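Local coordinates for protein putative poly(3-hydroxybutyrate) depolymerase LpqC (Bordetella parapertussis 12822, PDB 3D0K) that is a putative esterase of the alpha/beta-hydrolase type, probably cleaving ester bonds as poly(3-hydroxybutyrate) depolymerases do, at residues D79-L84 with W284-M289; E99-G104 with G151-R156. All coordinates share one frame; numbering follows the deposited sequence.

Contact 1. Residues D79-L84 with W284-M289; sequences DRHKLL and WFDGRM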
ATOM      1  N   ASP A  79       7.242  13.462  12.688  1.00 17.39           N
ATOM      2  CA  ASP A  79       7.669  14.396  13.770  1.00 18.89           C
ATOM      3  C   ASP A  79       6.647  15.522  13.943  1.00 20.65           C
ATOM      4  O   ASP A  79       6.362  15.945  15.078  1.00 22.16           O
ATOM      5  CB  ASP A  79       9.010  15.014  13.401  1.00 18.72           C
ATOM      6  CG  ASP A  79      10.159  14.047  13.582  1.00 19.74           C
ATOM      7  OD1 ASP A  79       9.993  13.023  14.278  1.00 18.88           O
ATOM      8  OD2 ASP A  79      11.246  14.305  13.020  1.00 19.55           O
ATOM      9  N   ARG A  80       6.128  16.042  12.823  1.00 21.57           N
ATOM     10  CA  ARG A  80       5.154  17.169  12.857  1.00 23.89           C
ATOM     11  C   ARG A  80       3.776  16.711  13.414  1.00 23.31           C
ATOM     12  O   ARG A  80       3.196  17.312  14.327  1.00 23.17           O
ATOM     13  CB  ARG A  80       5.026  17.772  11.445  1.00 24.43           C
ATOM     14  CG  ARG A  80       4.067  18.956  11.324  1.00 31.44           C
ATOM     15  CD  ARG A  80       4.598  19.975  10.292  1.00 43.09           C
ATOM     16  NE  ARG A  80       3.549  20.882   9.800  1.00 46.68           N
ATOM     17  CZ  ARG A  80       2.841  20.687   8.681  1.00 48.26           C
ATOM     18  NH1 ARG A  80       3.069  19.636   7.888  1.00 47.71           N
ATOM     19  NH2 ARG A  80       1.915  21.567   8.339  1.00 49.21           N
ATOM     20  N   HIS A  81       3.294  15.589  12.907  1.00 22.66           N
ATOM     21  CA  HIS A  81       1.966  15.121  13.227  1.00 22.12           C
ATOM     22  C   HIS A  81       1.884  14.052  14.285  1.00 23.84           C
ATOM     23  O   HIS A  81       0.763  13.664  14.647  1.00 24.67           O
ATOM     24  CB  HIS A  81       1.246  14.669  11.946  1.00 23.33           C
ATOM     25  CG  HIS A  81       1.164  15.735  10.910  1.00 22.72           C
ATOM     26  ND1 HIS A  81       0.356  16.839  11.059  1.00 26.38           N
ATOM     27  CD2 HIS A  81       1.805  15.887   9.729  1.00 26.70           C
ATOM     28  CE1 HIS A  81       0.504  17.627  10.013  1.00 23.91           C
ATOM     29  NE2 HIS A  81       1.359  17.063   9.179  1.00 27.17           N
ATOM     30  N   LYS A  82       3.042  13.585  14.791  1.00 22.15           N
ATOM     31  CA  LYS A  82       3.100  12.501  15.814  1.00 22.26           C
ATOM     32  C   LYS A  82       2.453  11.211  15.260  1.00 21.56           C
ATOM     33  O   LYS A  82       1.483  10.713  15.789  1.00 22.80           O
ATOM     34  CB  LYS A  82       2.476  12.942  17.131  1.00 21.94           C
ATOM     35  CG  LYS A  82       3.059  14.270  17.696  1.00 23.97           C
ATOM     36  CD  LYS A  82       4.563  14.213  17.706  1.00 23.76           C
ATOM     37  CE  LYS A  82       5.158  15.514  18.279  1.00 30.45           C
ATOM     38  NZ  LYS A  82       6.529  15.681  17.707  1.00 29.86           N
ATOM     39  N   LEU A  83       3.022  10.699  14.187  1.00 19.86           N
ATOM     40  CA  LEU A  83       2.527   9.491  13.562  1.00 19.61           C
ATOM     41  C   LEU A  83       3.491   8.371  13.874  1.00 19.29           C
ATOM     42  O   LEU A  83       4.700   8.586  13.799  1.00 18.75           O
ATOM     43  CB  LEU A  83       2.563   9.665  12.033  1.00 19.12           C
ATOM     44  CG  LEU A  83       1.975  10.998  11.526  1.00 22.17           C
ATOM     45  CD1 LEU A  83       2.262  11.177  10.043  1.00 20.69           C
ATOM     46  CD2 LEU A  83       0.470  11.022  11.832  1.00 22.38           C
ATOM     47  N   LEU A  84       2.966   7.152  14.069  1.00 17.98           N
ATOM     48  CA  LEU A  84       3.831   5.980  14.149  1.00 17.18           C
ATOM     49  C   LEU A  84       4.011   5.400  12.729  1.00 17.30           C
ATOM     50  O   LEU A  84       3.044   5.068  12.067  1.00 18.46           O
ATOM     51  CB  LEU A  84       3.189   4.945  15.056  1.00 18.65           C
ATOM     52  CG  LEU A  84       3.992   3.634  15.203  1.00 17.57           C
ATOM     53  CD1 LEU A  84       5.325   3.907  15.944  1.00 20.30           C
ATOM     54  CD2 LEU A  84       3.098   2.586  15.948  1.00 18.92           C
ATOM     55  N   TRP A 284      -3.310  14.049   3.721  1.00 17.99           N
ATOM     56  CA  TRP A 284      -3.923  13.364   4.848  1.00 18.07           C
ATOM     57  C   TRP A 284      -3.879  14.186   6.119  1.00 18.85           C
ATOM     58  O   TRP A 284      -4.828  14.193   6.904  1.00 20.30           O
ATOM     59  CB  TRP A 284      -3.162  12.057   5.133  1.00 16.99           C
ATOM     60  CG  TRP A 284      -3.553  10.906   4.278  1.00 16.64           C
ATOM     61  CD1 TRP A 284      -4.691  10.784   3.505  1.00 17.42           C
ATOM     62  CD2 TRP A 284      -2.843   9.683   4.153  1.00 19.76           C
ATOM     63  NE1 TRP A 284      -4.705   9.546   2.890  1.00 18.28           N
ATOM     64  CE2 TRP A 284      -3.588   8.846   3.280  1.00 18.13           C
ATOM     65  CE3 TRP A 284      -1.635   9.188   4.711  1.00 18.83           C
ATOM     66  CZ2 TRP A 284      -3.191   7.524   2.985  1.00 19.34           C
ATOM     67  CZ3 TRP A 284      -1.212   7.887   4.345  1.00 19.39           C
ATOM     68  CH2 TRP A 284      -1.996   7.074   3.518  1.00 17.55           C
ATOM     69  N   PHE A 285      -2.758  14.823   6.371  1.00 19.02           N
ATOM     70  CA  PHE A 285      -2.597  15.450   7.677  1.00 20.48           C
ATOM     71  C   PHE A 285      -2.597  16.951   7.697  1.00 21.96           C
ATOM     72  O   PHE A 285      -2.892  17.528   8.725  1.00 21.27           O
ATOM     73  CB  PHE A 285      -1.396  14.877   8.401  1.00 19.83           C
ATOM     74  CG  PHE A 285      -1.479  13.393   8.549  1.00 18.73           C
ATOM     75  CD1 PHE A 285      -2.474  12.805   9.347  1.00 20.78           C
ATOM     76  CD2 PHE A 285      -0.635  12.576   7.823  1.00 19.60           C
ATOM     77  CE1 PHE A 285      -2.587  11.429   9.446  1.00 17.79           C
ATOM     78  CE2 PHE A 285      -0.733  11.168   7.914  1.00 20.55           C
ATOM     79  CZ  PHE A 285      -1.709  10.585   8.733  1.00 17.95           C
ATOM     80  N   ASP A 286      -2.273  17.583   6.571  1.00 23.07           N
ATOM     81  CA  ASP A 286      -2.510  19.037   6.424  1.00 25.19           C
ATOM     82  C   ASP A 286      -3.803  19.384   5.687  1.00 25.85           C
ATOM     83  O   ASP A 286      -4.172  20.563   5.595  1.00 26.65           O
ATOM     84  CB  ASP A 286      -1.351  19.703   5.691  1.00 25.37           C
ATOM     85  CG  ASP A 286      -0.089  19.718   6.503  1.00 29.52           C
ATOM     86  OD1 ASP A 286      -0.179  19.467   7.716  1.00 29.98           O
ATOM     87  OD2 ASP A 286       0.985  20.036   5.942  1.00 32.88           O
ATOM     88  N   GLY A 287      -4.452  18.382   5.109  1.00 25.98           N
ATOM     89  CA  GLY A 287      -5.695  18.565   4.383  1.00 25.77           C
ATOM     90  C   GLY A 287      -5.552  19.375   3.107  1.00 25.41           C
ATOM     91  O   GLY A 287      -6.467  20.077   2.711  1.00 27.15           O
ATOM     92  N   ARG A 288      -4.399  19.302   2.469  1.00 23.81           N
ATOM     93  CA  ARG A 288      -4.133  20.184   1.355  1.00 23.12           C
ATOM     94  C   ARG A 288      -3.096  19.591   0.419  1.00 23.64           C
ATOM     95  O   ARG A 288      -2.255  18.787   0.815  1.00 21.28           O
ATOM     96  CB  ARG A 288      -3.652  21.519   1.894  1.00 23.44           C
ATOM     97  CG  ARG A 288      -2.279  21.486   2.531  1.00 20.56           C
ATOM     98  CD  ARG A 288      -2.042  22.765   3.288  1.00 23.40           C
ATOM     99  NE  ARG A 288      -1.803  23.855   2.361  1.00 22.32           N
ATOM    100  CZ  ARG A 288      -0.615  24.168   1.870  1.00 26.72           C
ATOM    101  NH1 ARG A 288      -0.497  25.174   1.013  1.00 27.41           N
ATOM    102  NH2 ARG A 288       0.462  23.481   2.224  1.00 28.80           N
HETATM  103  N   MSE A 289      -3.163  20.010  -0.828  1.00 24.09           N
HETATM  104  CA  MSE A 289      -2.093  19.773  -1.747  1.00 26.37           C
HETATM  105  C   MSE A 289      -0.997  20.829  -1.506  1.00 26.57           C
HETATM  106  O   MSE A 289      -1.302  22.042  -1.325  1.00 27.35           O
HETATM  107  CB  MSE A 289      -2.660  19.798  -3.172  1.00 25.82           C
HETATM  108  CG  MSE A 289      -1.674  19.659  -4.283  1.00 31.00           C
HETATM  109 SE   MSE A 289      -1.124  17.765  -4.520  0.75 38.99          SE
HETATM  110  CE  MSE A 289      -2.809  16.946  -4.296  1.00 32.53           C
TER
HETATM  111  O   HOH W   1       2.311  17.170   6.147  1.00 35.52           O

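Contact 2. Residues E99-G104 with G151-R156; sequences ESYNNG and GQFVHR. With SO4 (sulfate ion), chain E.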
ATOM      1  N   GLU A  99       5.889 -11.892  -8.060  1.00 18.24           N
ATOM      2  CA  GLU A  99       4.977 -12.948  -7.605  1.00 18.11           C
ATOM      3  C   GLU A  99       4.765 -12.921  -6.090  1.00 18.71           C
ATOM      4  O   GLU A  99       3.641 -13.163  -5.610  1.00 18.75           O
ATOM      5  CB  GLU A  99       5.431 -14.354  -8.095  1.00 17.45           C
ATOM      6  CG  GLU A  99       5.326 -14.504  -9.643  1.00 20.82           C
ATOM      7  CD  GLU A  99       6.556 -13.942 -10.407  1.00 21.62           C
ATOM      8  OE1 GLU A  99       6.593 -14.187 -11.631  1.00 26.62           O
ATOM      9  OE2 GLU A  99       7.500 -13.323  -9.814  1.00 18.45           O
ATOM     10  N   SER A 100       5.829 -12.608  -5.328  1.00 18.70           N
ATOM     11  CA  SER A 100       5.761 -12.721  -3.875  1.00 18.44           C
ATOM     12  C   SER A 100       5.348 -11.427  -3.221  1.00 18.00           C
ATOM     13  O   SER A 100       4.801 -11.445  -2.102  1.00 19.16           O
ATOM     14  CB  SER A 100       7.129 -13.116  -3.273  1.00 18.78           C
ATOM     15  OG  SER A 100       7.664 -14.276  -3.913  1.00 20.33           O
ATOM     16  N   TYR A 101       5.697 -10.309  -3.843  1.00 16.04           N
ATOM     17  CA  TYR A 101       5.423  -9.034  -3.219  1.00 16.72           C
ATOM     18  C   TYR A 101       4.217  -8.343  -3.904  1.00 17.15           C
ATOM     19  O   TYR A 101       3.120  -8.388  -3.369  1.00 17.87           O
ATOM     20  CB  TYR A 101       6.680  -8.116  -3.218  1.00 16.68           C
ATOM     21  CG  TYR A 101       6.386  -6.732  -2.611  1.00 17.72           C
ATOM     22  CD1 TYR A 101       5.837  -6.625  -1.326  1.00 17.23           C
ATOM     23  CD2 TYR A 101       6.710  -5.548  -3.307  1.00 15.74           C
ATOM     24  CE1 TYR A 101       5.598  -5.377  -0.755  1.00 18.53           C
ATOM     25  CE2 TYR A 101       6.451  -4.252  -2.735  1.00 18.01           C
ATOM     26  CZ  TYR A 101       5.894  -4.206  -1.447  1.00 16.89           C
ATOM     27  OH  TYR A 101       5.634  -2.961  -0.888  1.00 20.12           O
ATOM     28  N   ASN A 102       4.452  -7.692  -5.056  1.00 17.10           N
ATOM     29  CA  ASN A 102       3.369  -7.088  -5.853  1.00 17.18           C
ATOM     30  C   ASN A 102       2.064  -7.928  -5.923  1.00 16.48           C
ATOM     31  O   ASN A 102       0.958  -7.372  -5.810  1.00 17.00           O
ATOM     32  CB  ASN A 102       3.766  -6.830  -7.322  1.00 14.92           C
ATOM     33  CG  ASN A 102       5.080  -6.124  -7.526  1.00 18.26           C
ATOM     34  OD1 ASN A 102       5.208  -5.322  -8.507  1.00 22.05           O
ATOM     35  ND2 ASN A 102       6.085  -6.442  -6.714  1.00 13.10           N
ATOM     36  N   ASN A 103       2.196  -9.222  -6.243  1.00 16.17           N
ATOM     37  CA  ASN A 103       1.067 -10.128  -6.504  1.00 16.64           C
ATOM     38  C   ASN A 103       0.633 -10.954  -5.278  1.00 17.08           C
ATOM     39  O   ASN A 103      -0.275 -11.820  -5.378  1.00 18.08           O
ATOM     40  CB  ASN A 103       1.364 -11.117  -7.664  1.00 17.17           C
ATOM     41  CG  ASN A 103       1.785 -10.426  -8.984  1.00 19.25           C
ATOM     42  OD1 ASN A 103       2.170 -11.113  -9.967  1.00 20.93           O
ATOM     43  ND2 ASN A 103       1.746  -9.106  -9.016  1.00 16.73           N
ATOM     44  N   GLY A 104       1.266 -10.701  -4.132  1.00 15.37           N
ATOM     45  CA  GLY A 104       0.723 -11.234  -2.855  1.00 16.13           C
ATOM     46  C   GLY A 104       0.886 -12.756  -2.632  1.00 17.18           C
ATOM     47  O   GLY A 104       0.230 -13.322  -1.758  1.00 17.35           O
ATOM     48  N   GLY A 151       2.333   0.412  -4.415  1.00 16.06           N
ATOM     49  CA  GLY A 151       0.974   0.884  -4.769  1.00 16.31           C
ATOM     50  C   GLY A 151       0.243  -0.283  -5.506  1.00 17.84           C
ATOM     51  O   GLY A 151      -0.993  -0.416  -5.398  1.00 16.59           O
ATOM     52  N   GLN A 152       0.988  -1.127  -6.233  1.00 16.93           N
ATOM     53  CA  GLN A 152       0.384  -2.417  -6.715  1.00 16.61           C
ATOM     54  C   GLN A 152      -0.101  -3.264  -5.506  1.00 17.27           C
ATOM     55  O   GLN A 152      -1.236  -3.723  -5.484  1.00 17.14           O
ATOM     56  CB  GLN A 152       1.356  -3.213  -7.523  1.00 17.39           C
ATOM     57  CG  GLN A 152       1.805  -2.528  -8.800  1.00 17.12           C
ATOM     58  CD  GLN A 152       2.646  -3.455  -9.643  1.00 19.82           C
ATOM     59  OE1 GLN A 152       2.380  -4.635  -9.682  1.00 19.68           O
ATOM     60  NE2 GLN A 152       3.644  -2.909 -10.356  1.00 21.04           N
ATOM     61  N   PHE A 153       0.768  -3.436  -4.510  1.00 16.66           N
ATOM     62  CA  PHE A 153       0.437  -4.192  -3.290  1.00 17.99           C
ATOM     63  C   PHE A 153      -0.817  -3.649  -2.599  1.00 17.68           C
ATOM     64  O   PHE A 153      -1.715  -4.418  -2.253  1.00 18.28           O
ATOM     65  CB  PHE A 153       1.670  -4.104  -2.376  1.00 17.57           C
ATOM     66  CG  PHE A 153       1.591  -4.879  -1.075  1.00 17.12           C
ATOM     67  CD1 PHE A 153       0.970  -4.318   0.058  1.00 17.87           C
ATOM     68  CD2 PHE A 153       2.243  -6.112  -0.952  1.00 16.07           C
ATOM     69  CE1 PHE A 153       0.946  -5.001   1.255  1.00 15.38           C
ATOM     70  CE2 PHE A 153       2.245  -6.789   0.295  1.00 19.24           C
ATOM     71  CZ  PHE A 153       1.617  -6.216   1.376  1.00 18.32           C
ATOM     72  N   VAL A 154      -0.868  -2.330  -2.396  1.00 17.47           N
ATOM     73  CA  VAL A 154      -1.965  -1.727  -1.657  1.00 16.86           C
ATOM     74  C   VAL A 154      -3.335  -1.911  -2.337  1.00 17.62           C
ATOM     75  O   VAL A 154      -4.315  -2.279  -1.665  1.00 16.18           O
ATOM     76  CB  VAL A 154      -1.639  -0.245  -1.331  1.00 17.04           C
ATOM     77  CG1 VAL A 154      -2.898   0.576  -0.922  1.00 18.61           C
ATOM     78  CG2 VAL A 154      -0.523  -0.178  -0.293  1.00 16.03           C
ATOM     79  N   HIS A 155      -3.418  -1.670  -3.659  1.00 16.11           N
ATOM     80  CA  HIS A 155      -4.748  -1.801  -4.319  1.00 17.77           C
ATOM     81  C   HIS A 155      -5.197  -3.254  -4.429  1.00 18.28           C
ATOM     82  O   HIS A 155      -6.391  -3.535  -4.375  1.00 18.52           O
ATOM     83  CB  HIS A 155      -4.874  -1.038  -5.662  1.00 17.88           C
ATOM     84  CG  HIS A 155      -4.211  -1.701  -6.832  1.00 20.54           C
ATOM     85  ND1 HIS A 155      -4.907  -2.485  -7.734  1.00 22.31           N
ATOM     86  CD2 HIS A 155      -2.951  -1.595  -7.320  1.00 17.70           C
ATOM     87  CE1 HIS A 155      -4.079  -2.885  -8.699  1.00 13.83           C
ATOM     88  NE2 HIS A 155      -2.880  -2.392  -8.444  1.00 23.13           N
ATOM     89  N   ARG A 156      -4.229  -4.161  -4.479  1.00 16.86           N
ATOM     90  CA  ARG A 156      -4.535  -5.605  -4.549  1.00 17.44           C
ATOM     91  C   ARG A 156      -4.891  -6.094  -3.136  1.00 17.68           C
ATOM     92  O   ARG A 156      -5.686  -6.995  -2.999  1.00 16.85           O
ATOM     93  CB  ARG A 156      -3.363  -6.390  -5.097  1.00 16.89           C
ATOM     94  CG  ARG A 156      -3.169  -6.066  -6.593  1.00 15.25           C
ATOM     95  CD  ARG A 156      -2.076  -6.870  -7.253  1.00 15.53           C
ATOM     96  NE  ARG A 156      -2.015  -6.364  -8.645  1.00 19.51           N
ATOM     97  CZ  ARG A 156      -0.916  -6.133  -9.355  1.00 22.26           C
ATOM     98  NH1 ARG A 156       0.289  -6.415  -8.872  1.00 17.35           N
ATOM     99  NH2 ARG A 156      -1.020  -5.637 -10.594  1.00 23.80           N
TER
HETATM  100  S   SO4 E 304       6.337  -0.576 -10.604  1.00 31.61           S
HETATM  101  O1  SO4 E 304       5.092  -0.514  -9.837  1.00 29.14           O
HETATM  102  O2  SO4 E 304       6.338  -1.877 -11.291  1.00 34.35           O
HETATM  103  O3  SO4 E 304       6.494   0.439 -11.606  1.00 34.06           O
HETATM  104  O4  SO4 E 304       7.513  -0.675  -9.765  1.00 36.43           O
HETATM  105  O   HOH W   2       2.855  -7.663 -11.042  1.00 20.25           O

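Contact 1. Residues D79-L84 with W284-M289
Two helices on one side of the central sheet of this alpha/beta-hydrolase-like fold meet by their C-terminal ends, 75-81 through Arg80 and His81 and 273-286 through Phe285 and Asp286; Leu83, in the link leading into strand 84-89, completes the contact. It illustrates how a helix-helix seam can pass from apolar at its base to charged at the surface. At the base, Leu83 and Phe285 approach from opposite directions: methyl CD2 of Leu83 lies over one face of the Phe285 ring, 3.9 Å from its centroid in a CH-pi contact, while Leu83 CD1 comes to 3.7 Å from Phe285 CE2. Both side chains also touch Val57 of strand 56-60, which places this layer against the sheet. One level further out, the His81 imidazole is sandwiched. Phe285 CB sits 3.5 Å from the centroid of the His81 ring, almost exactly on the ring normal, and CG of its own neighbour Arg80 covers the opposite face. The His81 and Phe285 rings themselves are inclined at 34°, neither stacked nor edge-to-face. Nearest the solvent, Arg80, with CG anti to the backbone N (chi1 -179°) and a bend at chi2, carries its guanidinium past His81 to Asp286. Arg80 NH1 donates to the syn lone pair of Asp286 OD2 at 2.9 Å, nearly in the guanidinium plane, and Arg80 NH2 adds a weak bond of 3.0 Å to the same Asp286 oxygen; the guanidinium and carboxylate planes stand 73° apart. Asp286 OD1 lies in the plane of the imidazole at its edge, 3.0 Å from His81 CE1. A carboxylate placed there would probably stabilise a protonated imidazole, though the positive charge of Arg80, paired with the same carboxylate, would probably offset part of that effect.

Contact 2. Residues E99-G104 with G151-R156
The rings of Tyr101 and Phe153 lie near parallel, planes 29° apart, but are slid so far that they barely overlap: Tyr101 CE1 reaches Phe153 CD2 at 3.4 Å, and the centroids stay 5.0 Å apart. The edge of the Phe153 ring also meets the backbone, with Tyr101 O near the ring plane 3.4 Å from Phe153 CD2. A first torsion of 178° swings the Tyr101 ring beside its own carbonyl carbon, where it meets Phe153, and its OH is hydrogen-bonded to His61 O and Gln60 OE1. Alongside, Arg156 and Asn103 point the same way with their flat groups 77° apart. Arg156 NH1 gives a straight but weak bond, 3.3 Å long, to Asn102 O, which is also hydrogen-bonded to Tyr121 OH, and a 2.9 Å bond to Gln152 OE1, one helical turn back; Arg156 NE is taken by Thr178 OG1. With its oxygen so engaged, the Gln152 amide directs Gln152 NE2 to O1 of a sulfate at 2.8 Å, an ion probably from the crystallisation liquor that Arg237 also binds. The type I turn from Tyr101 to Gly104 is thus laid against helix 149-160, which follows a probable nucleophile elbow, Gly146-Ser148-Gly150, as in alpha/beta-hydrolases.

How the contacts relate
The two contacts sit about 25 Å apart between centres, with nearest atoms about 8 Å apart and no touch, and they flank the same mixed beta-sheet. Along the chain contact 2 is nested within contact 1: 79-84 comes first, then 99-104 and 151-156, and 284-289 closes the loop near the C-terminus. Strand 84-89 leads from the first segment of contact 1 toward the loop of contact 2, and strand 142-147 runs into helix 149-160. Contact 1 lies at the surface; contact 2 is buried next to the probable nucleophile elbow. Together they exemplify an alpha-beta-alpha sandwich, in which contact 1 joins two helix ends on one side of the sheet and contact 2 sets a turn against a helix on the other.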